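Local structure of transcriptional regulator (Saccharomonospora viridis, 4KWA) at residues Arg57-Val60 / Lys61-Phe64; Asp65-Val68 / Ala69-Thr73. The protein probably binds DNA as a TetR-family transcriptional regulator, most likely a repressor, and holds a choline ion in its ligand-binding domain. One frame throughout, in Å; residues are numbered along the deposited sequence.

Both contacts are turns of the same helix, 48-71, with centres 13 Å apart, and interaction 2 takes up the chain where interaction 1 leaves it. Each is a surface contact with a single buried residue, N59 in the first and L71 in the second. Interaction 1 lies nearer the middle of the chain, about 9 Å from its centre against about 15 Å, and its i to i+4 ladder is regular, with a methyl of L62 set over the guanidinium of R58. In interaction 2 the ladder weakens at its last rung, where a histidine turns back on the helix. E98 links them from outside, meeting N59 of one and R66 of the other.

Interaction 1: Arg57-Val60 / Lys61-Phe64; sequences RRNV and KLAF
The guanidinium of R58 and the isobutyl group of L62, one helical turn apart, make the closest side-chain approach of this contact. With CG anti to the backbone N (chi1 -176°) and the rest of the chain extended, R58 brings one face of its guanidinium under L62 CD1, which sits 3.5 Å above the plane near the rim; the nearest atom is R58 NH1, 3.6 Å from L62 CD1. This is van der Waals packing and not a polar bond; R58 NH2 makes a long, weak ion pair with E11 of helix 2-20.

Four backbone bonds satisfy the carbonyls in order. K61 N donates to R57 O at 3.2 Å, and L62 N to R58 O at 3.0 Å, the straightest of the set with 169° at the hydrogen. A63 N reaches N59 O at 2.9 Å, and F64 N reaches V60 O. Aliphatic carbon packs against the same acceptors: L62 CG is 3.3 Å from R58 O, and A63 CB is 3.4 Å from N59 O.

The polar ends of R57 and N59 find their partners outside the ladder. R57 NE forms a salt bridge with E54 one turn back, and N59 ND2 is hydrogen-bonded to E98 OE2. N59 OD1, by contrast, is buried with no partner in the model, so the amide is satisfied on its nitrogen alone. V60 leans on W102, L118 and A122 of helices 94-109 and 113-139, about 7 Å from the bound choline ion.

The chain is the C-terminal part of a longer protein, carrying its TetR DNA-binding and ligand-binding regions. Unbroken i to i+4 bonding marks a regular alpha-helix, here the long helix that follows the predicted helix-turn-helix in the all-helical TetR fold and runs past the ligand pocket.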
# COMPACT_ATOMS: atom_id res chain seq x y z
N ARG A 57 -11.37 -14.19 -4.41
CA ARG A 57 -12.05 -15.05 -3.46
C ARG A 57 -11.34 -16.38 -3.33
O ARG A 57 -11.10 -16.89 -2.22
CB ARG A 57 -13.49 -15.28 -3.88
CG ARG A 57 -14.41 -15.81 -2.78
CD ARG A 57 -15.79 -16.16 -3.31
NE ARG A 57 -16.34 -15.18 -4.27
CZ ARG A 57 -16.86 -14.01 -3.95
NH1 ARG A 57 -17.40 -13.24 -4.90
NH2 ARG A 57 -16.94 -13.65 -2.68
N ARG A 58 -10.94 -16.94 -4.48
CA ARG A 58 -10.23 -18.22 -4.47
C ARG A 58 -8.88 -18.09 -3.76
O ARG A 58 -8.45 -18.96 -2.98
CB ARG A 58 -10.03 -18.79 -5.91
CG ARG A 58 -9.37 -20.17 -5.90
CD ARG A 58 -9.12 -20.66 -7.36
NE ARG A 58 -8.11 -21.71 -7.39
CZ ARG A 58 -6.80 -21.53 -7.57
NH1 ARG A 58 -6.28 -20.30 -7.76
NH2 ARG A 58 -6.00 -22.60 -7.57
N ASN A 59 -8.19 -16.99 -3.98
CA ASN A 59 -6.91 -16.86 -3.36
C ASN A 59 -7.01 -16.63 -1.88
O ASN A 59 -6.13 -17.07 -1.13
CB ASN A 59 -6.12 -15.74 -4.03
CG ASN A 59 -4.85 -15.47 -3.33
OD1 ASN A 59 -4.86 -14.67 -2.35
ND2 ASN A 59 -3.85 -16.27 -3.62
N VAL A 60 -8.01 -15.88 -1.43
CA VAL A 60 -8.15 -15.62 0.04
C VAL A 60 -8.34 -16.95 0.70
O VAL A 60 -7.77 -17.19 1.76
CB VAL A 60 -9.32 -14.66 0.34
CG1 VAL A 60 -9.88 -14.77 1.79
CG2 VAL A 60 -8.96 -13.25 -0.08
N LYS A 61 -9.12 -17.83 0.09
CA LYS A 61 -9.28 -19.17 0.67
C LYS A 61 -7.99 -20.00 0.68
O LYS A 61 -7.69 -20.70 1.63
CB LYS A 61 -10.34 -19.92 -0.12
CG LYS A 61 -10.36 -21.42 0.10
CD LYS A 61 -11.65 -22.09 -0.31
CE LYS A 61 -12.55 -22.23 0.90
NZ LYS A 61 -12.01 -23.21 1.90
N LEU A 62 -7.27 -20.05 -0.43
CA LEU A 62 -6.02 -20.77 -0.48
C LEU A 62 -5.11 -20.28 0.62
O LEU A 62 -4.41 -21.08 1.29
CB LEU A 62 -5.28 -20.46 -1.82
CG LEU A 62 -5.86 -21.06 -3.11
CD1 LEU A 62 -5.18 -20.42 -4.31
CD2 LEU A 62 -5.76 -22.59 -3.11
N ALA A 63 -5.08 -18.97 0.77
CA ALA A 63 -4.13 -18.32 1.72
C ALA A 63 -4.45 -18.62 3.18
O ALA A 63 -3.57 -18.83 3.99
CB ALA A 63 -4.04 -16.83 1.49
N PHE A 64 -5.73 -18.72 3.47
CA PHE A 64 -6.16 -19.07 4.77
C PHE A 64 -5.93 -20.58 5.05
O PHE A 64 -5.44 -20.98 6.11
CB PHE A 64 -7.60 -18.68 4.92
CG PHE A 64 -8.16 -19.07 6.25
CD1 PHE A 64 -7.89 -18.31 7.38
CD2 PHE A 64 -8.97 -20.20 6.36
CE1 PHE A 64 -8.39 -18.69 8.63
CE2 PHE A 64 -9.49 -20.55 7.59
CZ PHE A 64 -9.19 -19.80 8.71

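Interaction 2: Asp65-Val68 / Ala69-Thr73; sequences DRQV and AELHT
L71 packs back over the carbonyl of Q67, four residues earlier: L71 CD1 lies 3.5 Å from Q67 O, and L71 CD2 comes within 4.2 Å of Q67 CG. The same oxygen is bonded by L71 N at 3.0 Å, nearly along the C=O axis, so it accepts the amide while the L71 methyl packs against it. Beside it, A69 N donates to D65 O and E70 N to R66 O, the latter at 2.9 Å with 155° at the hydrogen.

The fourth rung gives way. H72 N points to V68 O with an angle of only 120°, a weak bond, as the last turn of helix 48-71 passes into the following loop of this TetR-type ligand-binding domain. With CG set between the backbone N and the carbonyl carbon (chi1 84°), the H72 ring folds back so that ND1 makes a weak, in-plane bond of 3.3 Å to A69 O. One face of the ring meets T73 CG2, 3.8 Å above its plane.

Farther out, helix 77-86 packs on this turn: L71 touches R80 and L84, and E70, its chain bent at chi2, carries OE2 to a salt bridge with R83. R66 reaches a different helix, touching L94 and L95 of helix 94-109, where its NH2 forms a salt bridge with E98; the R66 side chain lies about 8 Å from the bound choline ion.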
# COMPACT_ATOMS: atom_id res chain seq x y z
N ASP A 65 -6.12 -21.44 4.03
CA ASP A 65 -5.82 -22.83 4.20
C ASP A 65 -4.29 -23.00 4.53
O ASP A 65 -3.88 -23.81 5.39
CB ASP A 65 -6.18 -23.58 2.94
CG ASP A 65 -7.64 -23.83 2.81
OD1 ASP A 65 -8.39 -23.66 3.81
OD2 ASP A 65 -8.02 -24.29 1.70
N ARG A 66 -3.46 -22.23 3.84
CA ARG A 66 -2.01 -22.27 4.00
C ARG A 66 -1.69 -21.90 5.49
O ARG A 66 -0.87 -22.54 6.18
CB ARG A 66 -1.38 -21.22 3.02
CG ARG A 66 0.12 -20.97 3.09
CD ARG A 66 0.50 -19.71 2.27
NE ARG A 66 -0.06 -19.77 0.93
CZ ARG A 66 -0.47 -18.71 0.22
NH1 ARG A 66 -0.36 -17.48 0.71
NH2 ARG A 66 -0.97 -18.88 -0.99
N GLN A 67 -2.36 -20.87 5.96
CA GLN A 67 -2.13 -20.37 7.29
C GLN A 67 -2.48 -21.47 8.29
O GLN A 67 -1.72 -21.79 9.25
CB GLN A 67 -2.99 -19.14 7.51
CG GLN A 67 -2.84 -18.52 8.85
CD GLN A 67 -3.83 -17.46 9.08
OE1 GLN A 67 -3.66 -16.32 8.64
NE2 GLN A 67 -4.80 -17.78 9.90
N VAL A 68 -3.69 -22.02 8.13
CA VAL A 68 -4.10 -23.12 9.05
C VAL A 68 -3.09 -24.26 9.13
O VAL A 68 -2.82 -24.76 10.20
CB VAL A 68 -5.50 -23.63 8.67
CG1 VAL A 68 -5.87 -24.93 9.34
CG2 VAL A 68 -6.48 -22.51 8.99
N ALA A 69 -2.50 -24.62 7.96
CA ALA A 69 -1.54 -25.72 7.79
C ALA A 69 -0.22 -25.40 8.49
O ALA A 69 0.30 -26.21 9.24
CB ALA A 69 -1.25 -25.97 6.31
N GLU A 70 0.22 -24.16 8.34
CA GLU A 70 1.46 -23.73 8.90
C GLU A 70 1.35 -23.66 10.45
O GLU A 70 2.24 -24.14 11.12
CB GLU A 70 1.87 -22.37 8.32
CG GLU A 70 3.15 -21.76 8.89
CD GLU A 70 4.45 -22.51 8.53
OE1 GLU A 70 4.41 -23.51 7.79
OE2 GLU A 70 5.53 -22.04 8.98
N LEU A 71 0.23 -23.22 10.99
CA LEU A 71 0.15 -23.00 12.45
C LEU A 71 -0.43 -24.11 13.30
O LEU A 71 -0.39 -23.97 14.53
CB LEU A 71 -0.77 -21.83 12.73
CG LEU A 71 -0.21 -20.41 12.59
CD1 LEU A 71 0.56 -20.21 11.31
CD2 LEU A 71 -1.34 -19.40 12.71
N HIS A 72 -1.01 -25.16 12.71
CA HIS A 72 -1.80 -26.07 13.63
C HIS A 72 -0.99 -26.84 14.65
O HIS A 72 -1.51 -27.24 15.71
CB HIS A 72 -2.77 -26.98 12.90
CG HIS A 72 -2.15 -28.24 12.38
ND1 HIS A 72 -1.26 -28.25 11.33
CD2 HIS A 72 -2.38 -29.53 12.72
CE1 HIS A 72 -0.93 -29.51 11.07
NE2 HIS A 72 -1.59 -30.30 11.90
N THR A 73 0.29 -27.06 14.36
CA THR A 73 1.11 -27.74 15.39
C THR A 73 1.87 -26.74 16.34
O THR A 73 2.80 -27.15 17.08
CB THR A 73 2.19 -28.67 14.81
OG1 THR A 73 3.18 -27.86 14.19
CG2 THR A 73 1.65 -29.76 13.87